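Local coordinates for protein arylsulfatase (Pseudoalteromonas sp. MB47, PDB 7AJ0) that is a sulfatase that acts on fucoidan, probably as an exo-acting hydrolase that removes sulfate groups, and carries a calcium ion in its metal site, at residues Y97-C102 against L374-D379; G112-R117 against Y422-E427. One frame throughout, in Å; residues are numbered along the deposited sequence.

Interaction 1: residues Y97-C102 against L374-D379. With CA (calcium ion), chain G.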
loop_
_atom_site.group_PDB
_atom_site.type_symbol
_atom_site.label_atom_id
_atom_site.label_comp_id
_atom_site.label_asym_id
_atom_site.label_seq_id
_atom_site.Cartn_x
_atom_site.Cartn_y
_atom_site.Cartn_z
ATOM N N TYR A 97 2.655 -23.313 -21.774
ATOM C CA TYR A 97 2.559 -23.237 -20.325
ATOM C C TYR A 97 3.417 -24.291 -19.648
ATOM O O TYR A 97 3.555 -25.415 -20.140
ATOM C CB TYR A 97 1.096 -23.390 -19.863
ATOM C CG TYR A 97 0.314 -22.113 -20.016
ATOM C CD1 TYR A 97 0.374 -21.125 -19.045
ATOM C CD2 TYR A 97 -0.463 -21.882 -21.140
ATOM C CE1 TYR A 97 -0.324 -19.945 -19.185
ATOM C CE2 TYR A 97 -1.167 -20.708 -21.287
ATOM C CZ TYR A 97 -1.094 -19.741 -20.305
ATOM O OH TYR A 97 -1.791 -18.566 -20.448
ATOM N N SER A 98 3.987 -23.903 -18.503
ATOM C CA SER A 98 4.805 -24.787 -17.686
ATOM C C SER A 98 4.253 -24.819 -16.268
ATOM O O SER A 98 3.183 -24.259 -16.004
ATOM C CB SER A 98 6.255 -24.313 -17.679
ATOM O OG SER A 98 6.369 -23.065 -17.013
ATOM N N GLN A 99 4.967 -25.445 -15.351
ATOM C CA GLN A 99 4.681 -25.333 -13.925
ATOM C C GLN A 99 5.436 -24.146 -13.348
ATOM O O GLN A 99 6.321 -23.578 -13.989
ATOM C CB GLN A 99 5.055 -26.628 -13.219
ATOM C CG GLN A 99 4.420 -27.859 -13.840
ATOM C CD GLN A 99 2.906 -27.793 -13.844
ATOM O OE1 GLN A 99 2.272 -27.706 -12.791
ATOM N NE2 GLN A 99 2.317 -27.821 -15.033
ATOM N N PRO A 100 5.102 -23.722 -12.126
ATOM C CA PRO A 100 5.724 -22.504 -11.585
ATOM C C PRO A 100 7.155 -22.668 -11.090
ATOM O O PRO A 100 7.811 -21.647 -10.844
ATOM C CB PRO A 100 4.792 -22.121 -10.417
ATOM C CG PRO A 100 3.535 -22.893 -10.642
ATOM C CD PRO A 100 3.966 -24.167 -11.301
ATOM N N THR A 101 7.668 -23.890 -10.936
ATOM C CA THR A 101 8.999 -24.092 -10.379
ATOM C C THR A 101 9.706 -25.236 -11.098
ATOM O O THR A 101 9.097 -25.997 -11.852
ATOM C CB THR A 101 8.936 -24.364 -8.868
ATOM O OG1 THR A 101 7.988 -25.407 -8.604
ATOM C CG2 THR A 101 8.521 -23.107 -8.118
ATOM N N CYS A 102 11.012 -25.354 -10.830
ATOM C CA CYS A 102 11.883 -26.204 -11.637
ATOM C C CYS A 102 11.471 -27.669 -11.563
ATOM O O CYS A 102 11.146 -28.291 -12.582
ATOM C CB CYS A 102 13.337 -26.051 -11.174
ATOM S SG CYS A 102 14.012 -24.383 -11.252
ATOM N N LEU A 374 -3.494 -23.305 -26.911
ATOM C CA LEU A 374 -3.008 -23.734 -25.609
ATOM C C LEU A 374 -2.145 -24.984 -25.737
ATOM O O LEU A 374 -2.492 -25.933 -26.440
ATOM C CB LEU A 374 -4.179 -24.014 -24.668
ATOM C CG LEU A 374 -5.087 -22.836 -24.313
ATOM C CD1 LEU A 374 -6.106 -23.270 -23.257
ATOM C CD2 LEU A 374 -4.284 -21.643 -23.832
ATOM N N MET A 375 -1.007 -24.978 -25.043
ATOM C CA MET A 375 -0.122 -26.134 -25.016
ATOM C C MET A 375 0.609 -26.165 -23.682
ATOM O O MET A 375 0.835 -25.127 -23.056
ATOM C CB MET A 375 0.877 -26.111 -26.176
ATOM C CG MET A 375 1.765 -27.342 -26.229
ATOM S SD MET A 375 2.317 -27.754 -27.891
ATOM C CE MET A 375 3.479 -29.075 -27.539
ATOM N N ASP A 376 0.980 -27.373 -23.262
ATOM C CA ASP A 376 1.530 -27.643 -21.941
ATOM C C ASP A 376 2.845 -28.395 -22.094
ATOM O O ASP A 376 3.128 -28.977 -23.143
ATOM C CB ASP A 376 0.527 -28.464 -21.105
ATOM C CG ASP A 376 0.824 -28.436 -19.616
ATOM O OD1 ASP A 376 1.922 -28.871 -19.206
ATOM O OD2 ASP A 376 -0.052 -27.981 -18.849
ATOM N N LEU A 377 3.659 -28.377 -21.034
ATOM C CA LEU A 377 4.865 -29.199 -21.037
ATOM C C LEU A 377 4.525 -30.685 -21.083
ATOM O O LEU A 377 5.263 -31.474 -21.685
ATOM C CB LEU A 377 5.723 -28.907 -19.808
ATOM C CG LEU A 377 6.621 -27.670 -19.841
ATOM C CD1 LEU A 377 7.367 -27.544 -18.516
ATOM C CD2 LEU A 377 7.597 -27.712 -21.003
ATOM N N THR A 378 3.425 -31.093 -20.445
ATOM C CA THR A 378 3.006 -32.484 -20.540
ATOM C C THR A 378 2.606 -32.860 -21.963
ATOM O O THR A 378 2.609 -34.047 -22.301
ATOM C CB THR A 378 1.838 -32.763 -19.594
ATOM O OG1 THR A 378 0.741 -31.898 -19.914
ATOM C CG2 THR A 378 2.253 -32.545 -18.148
ATOM N N ASP A 379 2.265 -31.875 -22.799
ATOM C CA ASP A 379 1.915 -32.170 -24.183
ATOM C C ASP A 379 3.143 -32.555 -25.001
ATOM O O ASP A 379 3.027 -33.315 -25.969
ATOM C CB ASP A 379 1.210 -30.969 -24.816
ATOM C CG ASP A 379 -0.120 -30.657 -24.153
ATOM O OD1 ASP A 379 -0.644 -31.529 -23.427
ATOM O OD2 ASP A 379 -0.647 -29.543 -24.366
HETATM CA CA CA G . 13.717 -23.601 -13.663
#
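The Tyr-97 ring has the carbonyl oxygen of Met-375 at its edge, in the ring plane, with Tyr-97 CD2 4.0 Å from Met-375 O. Leu-374 CD2 comes in obliquely and meets Tyr-97 CE2 at 4.1 Å; Val-421 and Met-423 also touch this side chain, and the hydroxyl hydrogen-bonds with Glu-350 and Arg-433. Two carboxylates organise the other segment. Asp-376 OD1 accepts Thr-378 N on its anti side, somewhat out of the carboxylate plane, at 3.0 Å, a nearly straight bond (166° at the hydrogen), while Asp-379 OD2 takes Asp-376 N from above its plane at 2.9 Å. Asp-376, the N-cap, and Asp-379 form a capping box at the start of helix 377-387. Asp-379 is itself fixed by a salt bridge to Arg-418. Between the backbones, Tyr-97 N donates to Met-375 O at 2.9 Å through a bent bond (133° at the hydrogen), and Leu-377 N makes a weak one to Tyr-97 O at 3.1 Å. Beyond them Ser-98 CB packs on Leu-377 CD1 at 3.5 Å. Ser-98 OG stands between the backbone N and the carbonyl carbon (chi1 67°), a placement from which it bonds to Gln-99 O at 3.1 Å. The contact is buried throughout and joins the end of strand 91-97 to the head of helix 377-387. From it the loop leads to Cys-102, whose SG binds the calcium ion together with Asp-60, Asp-61, Asp-325 and Asn-326; its position at the start of a Cys-Thr-Ser-Ser-Arg sequence is consistent with the formylglycine site of the sulfatase family.

Interaction 2: residues G112-R117 against Y422-E427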
loop_
_atom_site.group_PDB
_atom_site.type_symbol
_atom_site.label_atom_id
_atom_site.label_comp_id
_atom_site.label_asym_id
_atom_site.label_seq_id
_atom_site.Cartn_x
_atom_site.Cartn_y
_atom_site.Cartn_z
ATOM N N GLY A 112 4.358 -36.818 -18.232
ATOM C CA GLY A 112 3.031 -36.555 -18.748
ATOM C C GLY A 112 2.004 -36.253 -17.685
ATOM O O GLY A 112 0.803 -36.322 -17.958
ATOM N N ARG A 113 2.442 -35.897 -16.482
ATOM C CA ARG A 113 1.561 -35.844 -15.326
ATOM C C ARG A 113 1.865 -34.625 -14.473
ATOM O O ARG A 113 3.028 -34.354 -14.161
ATOM C CB ARG A 113 1.707 -37.123 -14.489
ATOM C CG ARG A 113 0.824 -38.255 -14.966
ATOM C CD ARG A 113 1.394 -39.618 -14.633
ATOM N NE ARG A 113 1.625 -39.820 -13.205
ATOM C CZ ARG A 113 0.671 -40.067 -12.313
ATOM N NH1 ARG A 113 -0.598 -40.123 -12.689
ATOM N NH2 ARG A 113 0.989 -40.252 -11.039
ATOM N N LEU A 114 0.820 -33.893 -14.113
ATOM C CA LEU A 114 0.970 -32.829 -13.134
ATOM C C LEU A 114 1.670 -33.385 -11.896
ATOM O O LEU A 114 1.340 -34.488 -11.442
ATOM C CB LEU A 114 -0.397 -32.253 -12.768
ATOM C CG LEU A 114 -1.056 -31.414 -13.864
ATOM C CD1 LEU A 114 -2.519 -31.163 -13.543
ATOM C CD2 LEU A 114 -0.313 -30.096 -14.046
ATOM N N PRO A 115 2.646 -32.667 -11.335
ATOM C CA PRO A 115 3.449 -33.256 -10.249
ATOM C C PRO A 115 2.667 -33.540 -8.977
ATOM O O PRO A 115 3.153 -34.308 -8.137
ATOM C CB PRO A 115 4.550 -32.212 -10.009
ATOM C CG PRO A 115 4.044 -30.951 -10.615
ATOM C CD PRO A 115 3.135 -31.335 -11.739
ATOM N N VAL A 116 1.480 -32.959 -8.799
ATOM C CA VAL A 116 0.699 -33.287 -7.613
ATOM C C VAL A 116 0.247 -34.743 -7.660
ATOM O O VAL A 116 0.042 -35.372 -6.613
ATOM C CB VAL A 116 -0.494 -32.325 -7.470
ATOM C CG1 VAL A 116 -1.512 -32.548 -8.581
ATOM C CG2 VAL A 116 -1.135 -32.485 -6.100
ATOM N N ARG A 117 0.092 -35.307 -8.861
ATOM C CA ARG A 117 -0.284 -36.712 -8.967
ATOM C C ARG A 117 0.882 -37.624 -8.605
ATOM O O ARG A 117 0.695 -38.655 -7.950
ATOM C CB ARG A 117 -0.767 -37.030 -10.382
ATOM C CG ARG A 117 -1.889 -36.145 -10.894
ATOM C CD ARG A 117 -2.474 -36.715 -12.175
ATOM N NE ARG A 117 -3.371 -35.783 -12.853
ATOM C CZ ARG A 117 -4.672 -35.667 -12.600
ATOM N NH1 ARG A 117 -5.246 -36.417 -11.672
ATOM N NH2 ARG A 117 -5.399 -34.791 -13.279
ATOM N N TYR A 422 -4.440 -26.379 -16.378
ATOM C CA TYR A 422 -4.650 -26.373 -14.937
ATOM C C TYR A 422 -3.343 -26.030 -14.240
ATOM O O TYR A 422 -2.301 -26.629 -14.527
ATOM C CB TYR A 422 -5.175 -27.725 -14.459
ATOM C CG TYR A 422 -6.513 -28.070 -15.062
ATOM C CD1 TYR A 422 -7.685 -27.546 -14.539
ATOM C CD2 TYR A 422 -6.602 -28.910 -16.163
ATOM C CE1 TYR A 422 -8.908 -27.851 -15.092
ATOM C CE2 TYR A 422 -7.820 -29.225 -16.719
ATOM C CZ TYR A 422 -8.971 -28.692 -16.182
ATOM O OH TYR A 422 -10.192 -28.999 -16.735
ATOM N N MET A 423 -3.405 -25.074 -13.323
ATOM C CA MET A 423 -2.229 -24.500 -12.687
ATOM C C MET A 423 -2.230 -24.854 -11.211
ATOM O O MET A 423 -3.235 -24.661 -10.521
ATOM C CB MET A 423 -2.217 -22.988 -12.902
ATOM C CG MET A 423 -2.744 -22.615 -14.283
ATOM S SD MET A 423 -2.061 -21.113 -14.975
ATOM C CE MET A 423 -2.743 -21.197 -16.626
ATOM N N TRP A 424 -1.106 -25.393 -10.741
ATOM C CA TRP A 424 -0.954 -25.828 -9.364
ATOM C C TRP A 424 0.302 -25.220 -8.761
ATOM O O TRP A 424 1.322 -25.072 -9.441
ATOM C CB TRP A 424 -0.854 -27.354 -9.261
ATOM C CG TRP A 424 -2.119 -28.082 -9.546
ATOM C CD1 TRP A 424 -2.691 -28.276 -10.766
ATOM C CD2 TRP A 424 -2.968 -28.733 -8.594
ATOM N NE1 TRP A 424 -3.849 -29.005 -10.635
ATOM C CE2 TRP A 424 -4.042 -29.295 -9.310
ATOM C CE3 TRP A 424 -2.928 -28.891 -7.205
ATOM C CZ2 TRP A 424 -5.069 -30.001 -8.686
ATOM C CZ3 TRP A 424 -3.947 -29.594 -6.586
ATOM C CH2 TRP A 424 -5.001 -30.143 -7.327
ATOM N N SER A 425 0.222 -24.879 -7.481
ATOM C CA SER A 425 1.386 -24.539 -6.663
ATOM C C SER A 425 1.600 -25.740 -5.741
ATOM O O SER A 425 1.001 -25.833 -4.667
ATOM C CB SER A 425 1.174 -23.250 -5.887
ATOM O OG SER A 425 2.308 -22.954 -5.089
ATOM N N ARG A 426 2.446 -26.673 -6.181
ATOM C CA ARG A 426 2.644 -27.936 -5.472
ATOM C C ARG A 426 1.300 -28.620 -5.248
ATOM O O ARG A 426 0.661 -29.051 -6.214
ATOM C CB ARG A 426 3.400 -27.693 -4.167
ATOM C CG ARG A 426 4.776 -27.084 -4.409
ATOM C CD ARG A 426 5.801 -27.492 -3.367
ATOM N NE ARG A 426 7.160 -27.283 -3.866
ATOM C CZ ARG A 426 7.810 -26.122 -3.823
ATOM N NH1 ARG A 426 9.043 -26.034 -4.305
ATOM N NH2 ARG A 426 7.230 -25.053 -3.293
ATOM N N GLU A 427 0.856 -28.724 -4.000
ATOM C CA GLU A 427 -0.405 -29.386 -3.690
ATOM C C GLU A 427 -1.598 -28.434 -3.669
ATOM O O GLU A 427 -2.689 -28.839 -3.253
ATOM C CB GLU A 427 -0.305 -30.109 -2.341
ATOM C CG GLU A 427 0.491 -31.407 -2.385
ATOM C CD GLU A 427 1.843 -31.307 -1.699
ATOM O OE1 GLU A 427 2.214 -30.204 -1.239
ATOM O OE2 GLU A 427 2.538 -32.342 -1.618
#
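Val-116 and Trp-424 meet in a CH-pi contact. Val-116 CG1 sits 4.0 Å from the centroid of the Trp-424 six-membered ring and 8° off its normal, so the methyl lies almost squarely over the face. With CG2 anti to the backbone N and directed to the indole rim, 4.1 Å from Trp-424 CZ3, CG1 (chi1 68°) is turned over the ring. Apolar packing continues at the pyrrole end, where Leu-114 CD1 comes obliquely to within 4.0 Å of Trp-424 CD1 and also touches Tyr-422 CB at 4.4 Å. Contacts with backbone follow: Leu-114 CD2 rests 4.0 Å from Tyr-422 O, Val-116 CB lies 3.7 Å from Arg-426 O, and Val-116 CG2 meets Glu-427 CA at 4.0 Å. The valine is thus wedged between the indole and the turn after the strand. One polar bond, Trp-424 NE1 to His-499 NE2, fixes the indole's rotation; Phe-429 meets the indole edge-to-face, and His-499 stacks on Tyr-422. With Trp-424 replaced by an alanine, the surface against Val-116 CG1 and Leu-114 CD1 is lost, which is likely to open a gap and leave His-499 NE2 without its indole partner. Arg-426 and Glu-427 have backbone angles close to those of a type II' turn, joining strands 420-425 and 428-434. The arrangement is a beta-hairpin at the edge of the four-stranded antiparallel sheet, its turn and the Tyr-422 and Trp-424 side chains packed on Leu-114 and the start of helix 115-118, with helix 489-505 against both.

How the interactions relate
From the N terminus, the chain leaves strand 91-97, runs through 97-102 into helix 102-111, and leaves that helix through 112-117. After the long middle of the domain, 374-379 returns to 97-102, closing the loop of interaction 1; 422-427 then returns to 112-117 and closes that of interaction 2. The segments alternate, so the two loops cross. Interaction 1 joins the large mixed sheet to helix 377-387, interaction 2 the hairpin to the segment after helix 102-111. Their centres lie about 10 Å apart, and direct touches bring the small sheet against the large one: Pro-100 CG is 3.3 Å from Trp-424 O, and Tyr-97 CE1 is 3.7 Å from Met-423 CE.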